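Local atomic coordinates of 23S rRNA (guanine(2535)-N(1))-methyltransferase (Streptomyces viridochromogenes, PDB entry 1O9G), a protein that methylates guanine-2535 of 23S ribosomal RNA at N1 using S-adenosyl-L-methionine, thereby conferring resistance to the orthosomycin antibiotic avilamycin. Residues L16-V21 / Y28-V33; T54-C59 / S161-G166; G63-V68 / V171-L176. The protein carries 3 engineered substitutions. One frame throughout, in Å; residues are numbered along the deposited sequence.

Contact 1 (L16-V21 / Y28-V33)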
loop_
_atom_site.group_PDB
_atom_site.type_symbol
_atom_site.label_atom_id
_atom_site.label_comp_id
_atom_site.label_asym_id
_atom_site.label_seq_id
_atom_site.Cartn_x
_atom_site.Cartn_y
_atom_site.Cartn_z
ATOM N N LEU A 16 6.098 -10.455 -8.143
ATOM C CA LEU A 16 5.139 -9.772 -7.272
ATOM C C LEU A 16 3.698 -9.818 -7.794
ATOM O O LEU A 16 2.807 -9.233 -7.204
ATOM C CB LEU A 16 5.593 -8.322 -6.990
ATOM C CG LEU A 16 6.852 -8.213 -6.127
ATOM C CD1 LEU A 16 7.399 -6.762 -6.225
ATOM C CD2 LEU A 16 6.610 -8.638 -4.718
ATOM N N ALA A 17 3.463 -10.538 -8.877
ATOM C CA ALA A 17 2.144 -10.599 -9.478
ATOM C C ALA A 17 1.135 -11.185 -8.499
ATOM O O ALA A 17 1.406 -12.118 -7.771
ATOM C CB ALA A 17 2.154 -11.430 -10.748
ATOM N N CYS A 18 -0.066 -10.654 -8.509
ATOM C CA CYS A 18 -1.071 -11.150 -7.611
ATOM C C CYS A 18 -1.463 -12.594 -7.968
ATOM O O CYS A 18 -1.687 -12.921 -9.135
ATOM C CB CYS A 18 -2.239 -10.208 -7.648
ATOM S SG CYS A 18 -3.413 -10.424 -6.311
ATOM N N GLY A 19 -1.493 -13.474 -6.975
ATOM C CA GLY A 19 -1.848 -14.865 -7.162
ATOM C C GLY A 19 -0.697 -15.821 -7.456
ATOM O O GLY A 19 -0.912 -17.012 -7.715
ATOM N N VAL A 20 0.524 -15.309 -7.448
ATOM C CA VAL A 20 1.709 -16.132 -7.642
ATOM C C VAL A 20 2.281 -16.410 -6.256
ATOM O O VAL A 20 2.044 -17.478 -5.695
ATOM C CB VAL A 20 2.719 -15.452 -8.612
ATOM C CG1 VAL A 20 4.029 -16.257 -8.749
ATOM C CG2 VAL A 20 2.062 -15.230 -9.951
ATOM N N VAL A 21 2.928 -15.423 -5.641
ATOM C CA VAL A 21 3.364 -15.522 -4.249
ATOM C C VAL A 21 2.366 -14.755 -3.345
ATOM O O VAL A 21 1.773 -15.298 -2.391
ATOM C CB VAL A 21 4.796 -15.007 -4.060
ATOM C CG1 VAL A 21 5.260 -15.175 -2.577
ATOM C CG2 VAL A 21 5.750 -15.736 -5.031
ATOM N N TYR A 28 -11.428 -8.069 -4.013
ATOM C CA TYR A 28 -10.475 -6.978 -3.902
ATOM C C TYR A 28 -9.582 -6.951 -5.093
ATOM O O TYR A 28 -9.130 -7.982 -5.576
ATOM C CB TYR A 28 -9.624 -7.111 -2.649
ATOM C CG TYR A 28 -10.423 -6.842 -1.453
ATOM C CD1 TYR A 28 -10.630 -5.548 -1.015
ATOM C CD2 TYR A 28 -11.099 -7.879 -0.808
ATOM C CE1 TYR A 28 -11.428 -5.299 0.065
ATOM C CE2 TYR A 28 -11.895 -7.643 0.267
ATOM C CZ TYR A 28 -12.072 -6.354 0.702
ATOM O OH TYR A 28 -12.875 -6.125 1.790
ATOM N N PRO A 29 -9.282 -5.765 -5.567
ATOM C CA PRO A 29 -8.437 -5.643 -6.736
ATOM C C PRO A 29 -6.967 -5.788 -6.363
ATOM O O PRO A 29 -6.561 -5.564 -5.237
ATOM C CB PRO A 29 -8.709 -4.225 -7.188
ATOM C CG PRO A 29 -8.941 -3.487 -5.913
ATOM C CD PRO A 29 -9.668 -4.445 -5.025
ATOM N N ALA A 30 -6.200 -6.186 -7.342
ATOM C CA ALA A 30 -4.772 -6.049 -7.257
ATOM C C ALA A 30 -4.559 -4.552 -7.532
ATOM O O ALA A 30 -5.517 -3.773 -7.669
ATOM C CB ALA A 30 -4.126 -6.950 -8.283
ATOM N N PHE A 31 -3.327 -4.147 -7.568
ATOM C CA PHE A 31 -2.938 -2.821 -7.997
ATOM C C PHE A 31 -1.725 -3.008 -8.917
ATOM O O PHE A 31 -0.880 -3.832 -8.626
ATOM C CB PHE A 31 -2.552 -1.979 -6.781
ATOM C CG PHE A 31 -2.494 -0.522 -7.071
ATOM C CD1 PHE A 31 -3.621 0.264 -6.972
ATOM C CD2 PHE A 31 -1.299 0.061 -7.468
ATOM C CE1 PHE A 31 -3.581 1.608 -7.306
ATOM C CE2 PHE A 31 -1.247 1.422 -7.762
ATOM C CZ PHE A 31 -2.366 2.187 -7.660
ATOM N N PRO A 32 -1.591 -2.252 -10.009
ATOM C CA PRO A 32 -0.415 -2.431 -10.876
ATOM C C PRO A 32 0.888 -2.093 -10.161
ATOM O O PRO A 32 0.990 -1.016 -9.595
ATOM C CB PRO A 32 -0.647 -1.455 -12.032
ATOM C CG PRO A 32 -1.997 -0.984 -11.897
ATOM C CD PRO A 32 -2.506 -1.226 -10.524
ATOM N N VAL A 33 1.850 -3.005 -10.178
ATOM C CA VAL A 33 3.122 -2.801 -9.507
ATOM C C VAL A 33 3.821 -1.540 -10.002
ATOM O O VAL A 33 4.344 -0.766 -9.213
ATOM C CB VAL A 33 4.032 -4.022 -9.674
ATOM C CG1 VAL A 33 5.396 -3.763 -9.082
ATOM C CG2 VAL A 33 3.368 -5.261 -9.009
#
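Cys18 and Leu16, with Ala17 between them in an irregular piece of chain, lean against Ala30 and Val33, and all the contact between the two segments is apolar. Cys18 makes the closer of the two touches; its CB sits 3.8 Å from Ala30 CB, methylene against methyl. SG then swings anti to the backbone N (chi1 -165°), which carries it along the flank of the same methyl, so that Cys18 SG ends 4.1 Å from Ala30 CB. The whole side chain thus lies alongside one small residue, while Tyr64 and Ser24 supply other neighbours. The second touch is looser. Leu16 CB comes within 4.3 Å of Val33 CG2, and the leucine also packs on Leu71 of helix 64-72 and Leu134 of helix 122-140. Between the two touches Tyr64 fills in: its hydroxyl hydrogen-bonds to Leu16 O, and its side chain also packs on Val33. On one side the patch leads straight into helix 33-45, with Pro32 at the N-cap and Val33 as the first helical residue. On the other, the chain turns back just after Cys18, closed by a weak bond of 3.3 Å from Val20 N to Ala17 O; with Gly19 at positive phi (91°) in the third position, this is a type II beta turn.

Contact 2 (T54-C59 / S161-G166)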
loop_
_atom_site.group_PDB
_atom_site.type_symbol
_atom_site.label_atom_id
_atom_site.label_comp_id
_atom_site.label_asym_id
_atom_site.label_seq_id
_atom_site.Cartn_x
_atom_site.Cartn_y
_atom_site.Cartn_z
ATOM N N THR A 54 8.517 5.090 7.540
ATOM C CA THR A 54 7.404 4.333 8.025
ATOM C C THR A 54 6.227 4.604 7.101
ATOM O O THR A 54 5.835 5.761 6.897
ATOM C CB THR A 54 7.089 4.740 9.452
ATOM O OG1 THR A 54 8.195 4.348 10.293
ATOM C CG2 THR A 54 5.835 4.042 9.942
ATOM N N LEU A 55 5.702 3.541 6.505
ATOM C CA LEU A 55 4.606 3.604 5.534
ATOM C C LEU A 55 3.341 2.971 6.107
ATOM O O LEU A 55 3.392 1.858 6.618
ATOM C CB LEU A 55 5.015 2.858 4.283
ATOM C CG LEU A 55 3.990 2.589 3.172
ATOM C CD1 LEU A 55 3.506 3.832 2.583
ATOM C CD2 LEU A 55 4.522 1.645 2.110
ATOM N N TRP A 56 2.215 3.690 5.983
ATOM C CA TRP A 56 0.928 3.255 6.499
ATOM C C TRP A 56 -0.082 3.214 5.353
ATOM O O TRP A 56 -0.232 4.188 4.612
ATOM C CB TRP A 56 0.467 4.252 7.543
ATOM C CG TRP A 56 -0.842 4.020 8.241
ATOM C CD1 TRP A 56 -1.560 2.867 8.351
ATOM C CD2 TRP A 56 -1.537 5.005 9.018
ATOM N NE1 TRP A 56 -2.665 3.079 9.139
ATOM C CE2 TRP A 56 -2.688 4.379 9.550
ATOM C CE3 TRP A 56 -1.339 6.366 9.264
ATOM C CZ2 TRP A 56 -3.606 5.051 10.337
ATOM C CZ3 TRP A 56 -2.272 7.047 10.064
ATOM C CH2 TRP A 56 -3.381 6.382 10.586
ATOM N N ASP A 57 -0.820 2.098 5.278
ATOM C CA ASP A 57 -1.987 1.975 4.435
ATOM C C ASP A 57 -3.194 1.765 5.347
ATOM O O ASP A 57 -3.391 0.669 5.887
ATOM C CB ASP A 57 -1.848 0.829 3.459
ATOM C CG ASP A 57 -2.967 0.776 2.467
ATOM O OD1 ASP A 57 -4.042 1.395 2.707
ATOM O OD2 ASP A 57 -2.838 0.142 1.398
ATOM N N PRO A 58 -3.957 2.839 5.587
ATOM C CA PRO A 58 -5.127 2.826 6.482
ATOM C C PRO A 58 -6.432 2.349 5.844
ATOM O O PRO A 58 -7.481 2.353 6.503
ATOM C CB PRO A 58 -5.265 4.288 6.894
ATOM C CG PRO A 58 -4.856 5.042 5.665
ATOM C CD PRO A 58 -3.712 4.206 5.096
ATOM N N CYS A 59 -6.380 1.970 4.572
ATOM C CA CYS A 59 -7.490 1.309 3.890
ATOM C C CYS A 59 -6.917 0.147 3.130
ATOM O O CYS A 59 -6.996 0.058 1.912
ATOM C CB CYS A 59 -8.249 2.218 2.944
ATOM S SG CYS A 59 -8.689 3.816 3.599
ATOM N N SER A 161 -4.538 6.405 17.075
ATOM C CA SER A 161 -3.366 6.272 17.929
ATOM C C SER A 161 -3.042 4.811 18.261
ATOM O O SER A 161 -1.869 4.428 18.293
ATOM C CB SER A 161 -3.509 7.109 19.200
ATOM O OG SER A 161 -4.317 6.458 20.154
ATOM N N ALA A 162 -4.068 3.979 18.436
ATOM C CA ALA A 162 -3.844 2.564 18.682
ATOM C C ALA A 162 -3.268 1.811 17.476
ATOM O O ALA A 162 -2.534 0.852 17.639
ATOM C CB ALA A 162 -5.145 1.890 19.159
ATOM N N VAL A 163 -3.654 2.201 16.273
ATOM C CA VAL A 163 -3.058 1.644 15.063
ATOM C C VAL A 163 -1.572 2.004 15.036
ATOM O O VAL A 163 -0.745 1.187 14.653
ATOM C CB VAL A 163 -3.754 2.201 13.787
ATOM C CG1 VAL A 163 -3.059 1.737 12.514
ATOM C CG2 VAL A 163 -5.200 1.758 13.746
ATOM N N LEU A 164 -1.229 3.242 15.376
ATOM C CA LEU A 164 0.149 3.700 15.200
ATOM C C LEU A 164 1.102 3.178 16.281
ATOM O O LEU A 164 2.303 3.005 16.025
ATOM C CB LEU A 164 0.178 5.220 15.087
ATOM C CG LEU A 164 -0.545 5.748 13.846
ATOM C CD1 LEU A 164 -0.359 7.213 13.804
ATOM C CD2 LEU A 164 -0.032 5.108 12.546
ATOM N N ALA A 165 0.563 2.918 17.470
ATOM C CA ALA A 165 1.322 2.400 18.611
ATOM C C ALA A 165 2.668 3.123 18.788
ATOM O O ALA A 165 3.710 2.500 18.948
ATOM C CB ALA A 165 1.508 0.904 18.487
ATOM N N GLY A 166 2.648 4.443 18.714
ATOM C CA GLY A 166 3.846 5.229 18.925
ATOM C C GLY A 166 4.664 5.541 17.691
ATOM O O GLY A 166 5.586 6.335 17.778
#
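Trp56 carries this contact, reaching from strand 53-57 to the last turn of helix 160-164. The chief interaction is CH-pi: the methyl Leu164 CD2 sits over the six-membered ring of Trp56, 3.7 Å from its centroid and only 10° off the ring normal. On the opposite face Pro58 CB lies 3.5 Å above the plane, displaced toward the rim, so the indole is held between leucine and proline. Apolar contact is added by Val163, whose CG1 approaches the pyrrole end obliquely, 3.7 Å from Trp56 NE1. Both helix side chains cross the indole at about a right angle.

In the Rossmann-like methyltransferase fold, strand 53-57 comes first along the chain and lies inside the sheet, and helix 160-164 here covers the face turned away from helix 64-72. The residues after the strand resemble the glycine-rich loop that usually adjoins the cofactor in this superfamily, consistent with that role here.

One polar bond fixes the indole: Trp56 NE1 pairs with Ser83 OG on the neighbouring strand 77-84. The next residue, Asp57, forms an Asx turn in which OD1 accepts from Cys59 N at 3.0 Å, the donor arriving on the anti side and 24° out of the carboxylate plane; Thr174 OG1 is a second partner of that oxygen.

Contact 3 (G63-V68 / V171-L176)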
loop_
_atom_site.group_PDB
_atom_site.type_symbol
_atom_site.label_atom_id
_atom_site.label_comp_id
_atom_site.label_asym_id
_atom_site.label_seq_id
_atom_site.Cartn_x
_atom_site.Cartn_y
_atom_site.Cartn_z
ATOM N N GLY A 63 -4.299 -6.061 1.378
ATOM C CA GLY A 63 -2.914 -5.893 1.749
ATOM C C GLY A 63 -1.923 -6.120 0.621
ATOM O O GLY A 63 -0.701 -6.052 0.863
ATOM N N TYR A 64 -2.414 -6.373 -0.590
ATOM C CA TYR A 64 -1.528 -6.642 -1.708
ATOM C C TYR A 64 -0.658 -5.415 -1.961
ATOM O O TYR A 64 0.554 -5.535 -2.181
ATOM C CB TYR A 64 -2.363 -6.998 -2.949
ATOM C CG TYR A 64 -1.528 -7.106 -4.175
ATOM C CD1 TYR A 64 -0.817 -8.266 -4.443
ATOM C CD2 TYR A 64 -1.447 -6.057 -5.073
ATOM C CE1 TYR A 64 0.009 -8.360 -5.557
ATOM C CE2 TYR A 64 -0.646 -6.142 -6.214
ATOM C CZ TYR A 64 0.067 -7.292 -6.454
ATOM O OH TYR A 64 0.883 -7.398 -7.552
ATOM N N LEU A 65 -1.265 -4.232 -2.016
ATOM C CA LEU A 65 -0.544 -3.017 -2.325
ATOM C C LEU A 65 0.596 -2.756 -1.335
ATOM O O LEU A 65 1.739 -2.503 -1.720
ATOM C CB LEU A 65 -1.490 -1.822 -2.434
ATOM C CG LEU A 65 -0.889 -0.442 -2.656
ATOM C CD1 LEU A 65 0.047 -0.393 -3.876
ATOM C CD2 LEU A 65 -2.023 0.584 -2.799
ATOM N N LEU A 66 0.292 -2.811 -0.062
ATOM C CA LEU A 66 1.282 -2.547 0.959
ATOM C C LEU A 66 2.381 -3.582 0.928
ATOM O O LEU A 66 3.530 -3.246 1.135
ATOM C CB LEU A 66 0.615 -2.474 2.343
ATOM C CG LEU A 66 1.536 -2.096 3.502
ATOM C CD1 LEU A 66 2.083 -0.692 3.329
ATOM C CD2 LEU A 66 0.800 -2.208 4.785
ATOM N N THR A 67 2.030 -4.818 0.627
ATOM C CA THR A 67 3.014 -5.888 0.627
ATOM C C THR A 67 3.953 -5.761 -0.578
ATOM O O THR A 67 5.179 -5.950 -0.443
ATOM C CB THR A 67 2.333 -7.256 0.649
ATOM O OG1 THR A 67 1.550 -7.383 1.858
ATOM C CG2 THR A 67 3.346 -8.368 0.699
ATOM N N VAL A 68 3.417 -5.404 -1.750
ATOM C CA VAL A 68 4.228 -5.085 -2.941
ATOM C C VAL A 68 5.250 -4.015 -2.569
ATOM O O VAL A 68 6.432 -4.164 -2.848
ATOM C CB VAL A 68 3.374 -4.608 -4.140
ATOM C CG1 VAL A 68 4.191 -3.862 -5.186
ATOM C CG2 VAL A 68 2.669 -5.780 -4.721
ATOM N N VAL A 171 4.766 8.406 5.279
ATOM C CA VAL A 171 3.994 8.269 4.060
ATOM C C VAL A 171 2.760 7.448 4.371
ATOM O O VAL A 171 2.858 6.391 5.002
ATOM C CB VAL A 171 4.808 7.602 2.920
ATOM C CG1 VAL A 171 3.967 7.433 1.652
ATOM C CG2 VAL A 171 6.083 8.415 2.608
ATOM N N VAL A 172 1.620 7.956 3.934
ATOM C CA VAL A 172 0.397 7.181 3.806
ATOM C C VAL A 172 0.187 6.971 2.307
ATOM O O VAL A 172 0.305 7.896 1.519
ATOM C CB VAL A 172 -0.784 7.927 4.388
ATOM C CG1 VAL A 172 -2.119 7.268 3.929
ATOM C CG2 VAL A 172 -0.666 8.003 5.883
ATOM N N LEU A 173 -0.139 5.745 1.922
ATOM C CA LEU A 173 -0.413 5.446 0.515
ATOM C C LEU A 173 -1.550 4.447 0.516
ATOM O O LEU A 173 -1.440 3.380 1.095
ATOM C CB LEU A 173 0.832 4.932 -0.200
ATOM C CG LEU A 173 0.815 4.847 -1.724
ATOM C CD1 LEU A 173 2.245 4.801 -2.269
ATOM C CD2 LEU A 173 0.041 3.660 -2.237
ATOM N N THR A 174 -2.664 4.825 -0.104
ATOM C CA THR A 174 -3.817 3.967 -0.129
ATOM C C THR A 174 -4.646 4.125 -1.401
ATOM O O THR A 174 -4.719 5.184 -1.983
ATOM C CB THR A 174 -4.642 4.199 1.146
ATOM O OG1 THR A 174 -5.566 3.128 1.326
ATOM C CG2 THR A 174 -5.430 5.505 1.072
ATOM N N ASP A 175 -5.243 3.017 -1.802
ATOM C CA ASP A 175 -6.191 2.935 -2.884
ATOM C C ASP A 175 -7.557 3.013 -2.237
ATOM O O ASP A 175 -7.892 2.210 -1.355
ATOM C CB ASP A 175 -5.994 1.597 -3.619
ATOM C CG ASP A 175 -6.786 1.480 -4.892
ATOM O OD1 ASP A 175 -7.194 2.502 -5.481
ATOM O OD2 ASP A 175 -7.068 0.358 -5.367
ATOM N N LEU A 176 -8.358 3.979 -2.643
ATOM C CA LEU A 176 -9.590 4.266 -1.911
ATOM C C LEU A 176 -10.545 3.082 -2.019
ATOM O O LEU A 176 -10.622 2.437 -3.067
ATOM C CB LEU A 176 -10.220 5.577 -2.383
ATOM C CG LEU A 176 -9.416 6.846 -2.071
ATOM C CD1 LEU A 176 -10.058 8.102 -2.612
ATOM C CD2 LEU A 176 -9.145 6.972 -0.562
#
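Leu65, from the helix that follows the first strand, drops onto Leu173 and Asp175 of strand 171-175: this is helix-on-sheet packing in the core of a Rossmann-like methyltransferase, close to the centre of the chain.

The apolar contact runs through a single methyl. Leu65 CD2 meets Leu173 CD2 at 3.7 Å, the two side chains crossing at about a right angle. The same methyl lies 4.2 Å from Asp175 CB and equally near the backbone N of Asp175, so it rests between two residues that project from the same face of the strand. Leu65 has CG anti to its backbone N (chi1 176°), which extends the side chain from the helix down to the sheet. Helix 33-45 completes the layer: Ala36 packs on Leu65, and Ile39 and Phe40 on Leu173.

Between these neighbours Thr174 points away from the helix segment and packs on Cys59 and Val212. Asp175 opens an Asp-Leu-Pro-Tyr sequence ending at Tyr178, which resembles the Asp/Asn-Pro-Pro-aromatic motif found after the fourth strand in many amino-methyltransferases.

Within segment 63-68 the side-chain hydrogen bond lies at the helix start. Ser62 OG bonds to Tyr64 N just past the N-cap residue, Gly63. Gly63 O is gripped twice by Thr67, one turn further on, whose N (3.0 Å) and OG1 (2.8 Å) reach it from opposite faces of the carbonyl plane.

From the N terminus, contact 1 comes first and closes a short loop with six residues between its segments, ending on the first residue of helix 33-45. It is finished before the chain enters strand 53-57. Contacts 2 and 3 then open in quick succession, on that strand and on the helix after it, and each waits about a hundred residues for its partner: helix 160-164 first, strand 171-175 next. The two therefore cross, and both reach one sheet in which strands 53-57 and 171-175 are neighbours. Contact 1 lies on the other side of the chain's centre from contact 2, about 23 Å between centres, but touches contact 3 through Tyr64, tying the N-terminal segment to the core.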